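Local coordinates for thioesterase superfamily protein (Shewanella loihica, PDB 2PRX) that probably hydrolyses thioesters, as a hot-dog-fold member of the thioesterase superfamily that assembles from two copies, at residues G37-A42 and E115-I120; R94-A99 and V147-P152. All blocks are in the same frame, centred on the assembly; numbering follows the deposited sequence.

Contact 1 (G37-A42 and E115-I120); sequences GEQTIA and ELVGEI
The CD1 methyl of Ile41 rests against the carboxylate of Glu115, with Ile41 CD1 to Glu115 CD at 3.6 Å, and against Val117, whose CG2 is 3.9 Å from the same methyl. This is the looser face of an antiparallel strand pair in the hot-dog sheet, where 39-42 and 115-120 run at 161° to each other. With CG1 of Ile41 anti to the backbone N (chi1 -177°) and the chain stretched out beyond it, the side chain carries the methyl past Val117 CG2 to the carboxylate. Gln39 lies on this partly exposed side too, its CB 3.3 Å from Gly118 O. The carboxylate is not left to the apolar methyl alone, for Glu115 OE1 is hydrogen-bonded to His43 NE2.

The other face is buried, pressed on helix 59-78, and carries Thr40, Ala42 and Leu116. Here the backbones are drawn together by two short hydrogen bonds, Ala42 N to Leu116 O and Leu116 N to Ala42 O, both 2.6 Å. Thr40 and Gly118 form the second hydrogen-bonded pair: Thr40 N donates to Gly118 O at 3.2 Å, while Gly118 N approaches Thr40 O at 3.1 Å from 54° above the carbonyl plane. Thr40 OG1 hangs over Gly118, 3.7 Å from Gly118 N, and a beta carbon on the glycine would collide with it; the hydroxyl is hydrogen-bonded to Ser73 OG. Between these two pairs Ile41 and Val117 make a non-hydrogen-bonded pair.

Helix 59-78 packs against the buried face, His69 touching Thr40, Ala42 and Leu116, and Ala77 touching Ile120. Strand 34-36 bonds to Ile41 along one edge of the pair, and strand 127-135 continues the sheet through backbone bonds of Glu115, Val117 and Glu119.

Contact 2 (R94-A99 and V147-P152); sequences RFVTAA and VAVKMP
Phe95 lays its ring over the backbone of Lys150, whose CA stands 4.0 Å from the ring centroid and only 8° off the ring normal, a CH-pi contact over the face. Strand 95-104, outermost within this chain, pairs antiparallel with 142-150 in the hot-dog sheet, and a classic beta bulge at Ala98 and Ala99, opposite Val147, shifts the register by one. At the ring edge, CE2 of Phe95 lies 3.4 Å from Ala148 O, close to the ring plane, while CD2 rests 3.8 Å from Ala148 CB. The ring also packs on Ala74, Ser75 and Ala78 of helix 59-78 and on Val128, joining sheet to helix. A leucine here would probably leave the Lys150 backbone without its flat cover and open a gap against the helix alanines.

On the opposite face of the sheet, Val96 and Val149 are pressed together, CG2 of Val96 sitting 3.3 Å from Val149 CG2, tighter than usual contact. Their backbones are joined in both directions, Val96 N donating nearly along the C=O axis of Val149.

At the exposed end the extended chain of Met151, a selenomethionine (chi1 -174°), carries SE over one face of the Arg94 guanidinium, offset toward its rim, and the turn at chi3 (-73°) sends CE back to Val96 CG1, 3.6 Å from it. Met151 N donates to Arg94 O, which fixes the start of this tail.

Thr97 OG1 is hydrogen-bonded to Asp67 OD1 of helix 59-78, and Ala99 continues the ladder onto a strand of the second subunit. The bulge gathers both its N-H groups on one acceptor: Val147 O takes a bond of 2.8 Å from Ala98 N and a longer one of 3.3 Å from Ala99 N.

Contact 1 and contact 2 belong to the same antiparallel sheet but lie apart in it, with strand 127-135 standing between strands 114-122 and 142-150. Their centres are 18 Å apart and their nearest atoms about 9 Å, without touching. The segments alternate along the chain, in the order 37-42, 94-99, 115-120 and 147-152, and helix 59-78 packs on both contacts. Contact 1 touches no other subunit. Contact 2 reaches the dimer interface, where relatives of this fold generally place their thioesterase site, although no site is located in this protein.

Contact 1 (G37-A42 and E115-I120)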
loop_
_atom_site.group_PDB
_atom_site.type_symbol
_atom_site.label_atom_id
_atom_site.label_comp_id
_atom_site.label_asym_id
_atom_site.label_seq_id
_atom_site.Cartn_x
_atom_site.Cartn_y
_atom_site.Cartn_z
ATOM N N GLY A 37 -21.239 2.810 14.419
ATOM C CA GLY A 37 -22.263 3.805 14.137
ATOM C C GLY A 37 -22.392 3.988 12.627
ATOM O O GLY A 37 -22.824 3.058 11.953
ATOM N N GLU A 38 -22.041 5.171 12.153
ATOM C CA GLU A 38 -22.116 5.567 10.768
ATOM C C GLU A 38 -20.744 5.422 10.096
ATOM O O GLU A 38 -20.656 5.458 8.868
ATOM C CB GLU A 38 -22.578 7.025 10.698
ATOM C CG GLU A 38 -23.976 7.244 11.263
ATOM C CD GLU A 38 -24.018 8.004 12.576
ATOM O OE1 GLU A 38 -23.449 9.104 12.651
ATOM O OE2 GLU A 38 -24.622 7.479 13.537
ATOM N N GLN A 39 -19.734 5.266 10.933
ATOM C CA GLN A 39 -18.346 5.020 10.588
ATOM C C GLN A 39 -18.115 3.521 10.752
ATOM O O GLN A 39 -18.870 2.732 11.335
ATOM C CB GLN A 39 -17.369 5.778 11.480
ATOM C CG GLN A 39 -17.492 7.280 11.450
ATOM C CD GLN A 39 -16.632 7.984 12.479
ATOM O OE1 GLN A 39 -15.741 7.383 13.078
ATOM N NE2 GLN A 39 -16.890 9.270 12.676
ATOM N N THR A 40 -17.003 3.074 10.210
ATOM C CA THR A 40 -16.567 1.697 10.461
ATOM C C THR A 40 -15.285 1.835 11.258
ATOM O O THR A 40 -14.806 2.975 11.374
ATOM C CB THR A 40 -16.359 0.888 9.183
ATOM O OG1 THR A 40 -15.196 1.391 8.476
ATOM C CG2 THR A 40 -17.531 1.035 8.224
ATOM N N ILE A 41 -14.767 0.743 11.792
ATOM C CA ILE A 41 -13.544 0.770 12.586
ATOM C C ILE A 41 -12.896 -0.607 12.661
ATOM O O ILE A 41 -13.532 -1.651 12.532
ATOM C CB ILE A 41 -13.817 1.300 14.010
ATOM C CG1 ILE A 41 -12.599 1.429 14.910
ATOM C CG2 ILE A 41 -14.891 0.441 14.673
ATOM C CD1 ILE A 41 -12.715 2.409 16.044
ATOM N N ALA A 42 -11.569 -0.583 12.833
ATOM C CA ALA A 42 -10.743 -1.749 13.037
ATOM C C ALA A 42 -9.503 -1.359 13.840
ATOM O O ALA A 42 -9.148 -0.182 13.955
ATOM C CB ALA A 42 -10.394 -2.431 11.720
ATOM N N GLU A 115 -5.346 1.897 15.258
ATOM C CA GLU A 115 -6.791 2.018 15.029
ATOM C C GLU A 115 -7.077 2.563 13.637
ATOM O O GLU A 115 -6.506 3.537 13.151
ATOM C CB GLU A 115 -7.440 2.853 16.137
ATOM C CG GLU A 115 -8.935 3.055 16.029
ATOM C CD GLU A 115 -9.594 3.707 17.229
ATOM O OE1 GLU A 115 -9.836 3.009 18.245
ATOM O OE2 GLU A 115 -9.909 4.926 17.194
ATOM N N LEU A 116 -7.994 1.919 12.938
ATOM C CA LEU A 116 -8.470 2.300 11.634
ATOM C C LEU A 116 -9.964 2.626 11.641
ATOM O O LEU A 116 -10.745 1.735 11.975
ATOM C CB LEU A 116 -8.257 1.161 10.627
ATOM C CG LEU A 116 -6.816 1.002 10.128
ATOM C CD1 LEU A 116 -6.073 0.067 11.065
ATOM C CD2 LEU A 116 -6.790 0.510 8.693
ATOM N N VAL A 117 -10.287 3.851 11.282
ATOM C CA VAL A 117 -11.650 4.357 11.203
ATOM C C VAL A 117 -11.969 4.826 9.789
ATOM O O VAL A 117 -11.222 5.591 9.188
ATOM C CB VAL A 117 -11.909 5.525 12.176
ATOM C CG1 VAL A 117 -13.375 5.939 12.135
ATOM C CG2 VAL A 117 -11.513 5.177 13.602
ATOM N N GLY A 118 -13.111 4.409 9.247
ATOM C CA GLY A 118 -13.530 4.772 7.929
ATOM C C GLY A 118 -14.716 5.730 7.904
ATOM O O GLY A 118 -15.675 5.564 8.675
ATOM N N GLU A 119 -14.607 6.714 7.028
ATOM C CA GLU A 119 -15.676 7.645 6.686
ATOM C C GLU A 119 -16.280 7.271 5.342
ATOM O O GLU A 119 -15.604 7.138 4.331
ATOM C CB GLU A 119 -15.157 9.075 6.690
ATOM C CG GLU A 119 -16.118 10.211 6.519
ATOM C CD GLU A 119 -17.572 9.928 6.820
ATOM O OE1 GLU A 119 -17.845 9.025 7.658
ATOM O OE2 GLU A 119 -18.438 10.592 6.209
ATOM N N ILE A 120 -17.607 7.065 5.319
ATOM C CA ILE A 120 -18.223 6.836 4.030
ATOM C C ILE A 120 -18.554 8.138 3.315
ATOM O O ILE A 120 -19.428 8.882 3.740
ATOM C CB ILE A 120 -19.534 6.035 4.161
ATOM C CG1 ILE A 120 -19.358 4.655 4.770
ATOM C CG2 ILE A 120 -20.163 6.029 2.784
ATOM C CD1 ILE A 120 -18.335 3.782 4.083
#

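Contact 2 (R94-A99 and V147-P152)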
loop_
_atom_site.group_PDB
_atom_site.type_symbol
_atom_site.label_atom_id
_atom_site.label_comp_id
_atom_site.label_asym_id
_atom_site.label_seq_id
_atom_site.Cartn_x
_atom_site.Cartn_y
_atom_site.Cartn_z
ATOM N N ARG A 94 -18.909 -8.362 -2.901
ATOM C CA ARG A 94 -17.475 -8.224 -3.036
ATOM C C ARG A 94 -17.128 -6.901 -3.728
ATOM O O ARG A 94 -17.692 -6.555 -4.756
ATOM C CB ARG A 94 -16.850 -9.372 -3.824
ATOM C CG ARG A 94 -17.466 -10.740 -3.696
ATOM C CD ARG A 94 -17.271 -11.592 -4.930
ATOM N NE ARG A 94 -16.551 -12.831 -4.633
ATOM C CZ ARG A 94 -16.153 -13.748 -5.502
ATOM N NH1 ARG A 94 -16.384 -13.609 -6.800
ATOM N NH2 ARG A 94 -15.506 -14.823 -5.066
ATOM N N PHE A 95 -16.226 -6.167 -3.110
ATOM C CA PHE A 95 -15.700 -4.914 -3.636
ATOM C C PHE A 95 -14.179 -5.039 -3.818
ATOM O O PHE A 95 -13.553 -5.801 -3.087
ATOM C CB PHE A 95 -16.045 -3.770 -2.692
ATOM C CG PHE A 95 -17.303 -3.001 -3.068
ATOM C CD1 PHE A 95 -18.554 -3.589 -3.016
ATOM C CD2 PHE A 95 -17.212 -1.678 -3.471
ATOM C CE1 PHE A 95 -19.677 -2.876 -3.383
ATOM C CE2 PHE A 95 -18.326 -0.958 -3.855
ATOM C CZ PHE A 95 -19.570 -1.562 -3.807
ATOM N N VAL A 96 -13.646 -4.291 -4.756
ATOM C CA VAL A 96 -12.229 -4.137 -5.037
ATOM C C VAL A 96 -11.774 -2.685 -5.067
ATOM O O VAL A 96 -12.530 -1.757 -5.357
ATOM C CB VAL A 96 -11.880 -4.726 -6.423
ATOM C CG1 VAL A 96 -11.975 -6.239 -6.391
ATOM C CG2 VAL A 96 -12.814 -4.115 -7.460
ATOM N N THR A 97 -10.476 -2.484 -4.788
ATOM C CA THR A 97 -9.956 -1.121 -4.796
ATOM C C THR A 97 -9.712 -0.689 -6.234
ATOM O O THR A 97 -9.100 -1.448 -6.979
ATOM C CB THR A 97 -8.643 -1.001 -4.001
ATOM O OG1 THR A 97 -8.861 -1.268 -2.610
ATOM C CG2 THR A 97 -8.099 0.417 -4.113
ATOM N N ALA A 98 -10.165 0.485 -6.644
ATOM C CA ALA A 98 -9.877 0.982 -7.990
ATOM C C ALA A 98 -8.785 2.035 -7.927
ATOM O O ALA A 98 -7.882 2.175 -8.758
ATOM C CB ALA A 98 -11.152 1.510 -8.641
ATOM N N ALA A 99 -8.853 2.820 -6.863
ATOM C CA ALA A 99 -7.823 3.794 -6.548
ATOM C C ALA A 99 -7.716 3.915 -5.032
ATOM O O ALA A 99 -8.682 3.876 -4.265
ATOM C CB ALA A 99 -8.167 5.068 -7.280
ATOM N N VAL A 147 -11.543 4.752 -3.639
ATOM C CA VAL A 147 -12.592 4.509 -4.590
ATOM C C VAL A 147 -12.653 2.989 -4.777
ATOM O O VAL A 147 -11.742 2.445 -5.409
ATOM C CB VAL A 147 -12.418 5.110 -5.992
ATOM C CG1 VAL A 147 -13.444 4.443 -6.906
ATOM C CG2 VAL A 147 -12.555 6.621 -5.971
ATOM N N ALA A 148 -13.679 2.375 -4.207
ATOM C CA ALA A 148 -13.899 0.959 -4.331
ATOM C C ALA A 148 -15.128 0.691 -5.193
ATOM O O ALA A 148 -16.173 1.343 -5.144
ATOM C CB ALA A 148 -14.020 0.309 -2.963
ATOM N N VAL A 149 -14.977 -0.298 -6.053
ATOM C CA VAL A 149 -15.988 -0.718 -6.997
ATOM C C VAL A 149 -16.303 -2.191 -6.816
ATOM O O VAL A 149 -15.525 -2.953 -6.250
ATOM C CB VAL A 149 -15.529 -0.517 -8.457
ATOM C CG1 VAL A 149 -15.204 0.944 -8.707
ATOM C CG2 VAL A 149 -14.364 -1.472 -8.661
ATOM N N LYS A 150 -17.483 -2.609 -7.300
ATOM C CA LYS A 150 -17.854 -3.995 -7.040
ATOM C C LYS A 150 -16.920 -4.929 -7.797
ATOM O O LYS A 150 -16.580 -4.588 -8.934
ATOM C CB LYS A 150 -19.308 -4.272 -7.420
ATOM C CG LYS A 150 -19.830 -5.660 -7.111
ATOM C CD LYS A 150 -21.322 -5.736 -7.377
ATOM C CE LYS A 150 -21.801 -7.133 -7.726
ATOM N NZ LYS A 150 -23.255 -7.333 -7.411
HETATM N N MSE A 151 -16.536 -6.033 -7.163
HETATM C CA MSE A 151 -15.617 -6.958 -7.811
HETATM C C MSE A 151 -16.162 -7.343 -9.188
HETATM O O MSE A 151 -17.274 -7.888 -9.259
HETATM C CB MSE A 151 -15.357 -8.210 -6.977
HETATM C CG MSE A 151 -14.286 -9.098 -7.610
HETATM SE SE MSE A 151 -13.896 -10.601 -6.477
HETATM C CE MSE A 151 -12.955 -9.518 -5.200
ATOM N N PRO A 152 -15.467 -7.051 -10.278
ATOM C CA PRO A 152 -16.027 -7.444 -11.583
ATOM C C PRO A 152 -15.734 -8.899 -11.917
ATOM O O PRO A 152 -14.827 -9.214 -12.697
ATOM C CB PRO A 152 -15.320 -6.504 -12.562
ATOM C CG PRO A 152 -14.532 -5.554 -11.728
ATOM C CD PRO A 152 -14.188 -6.327 -10.492
#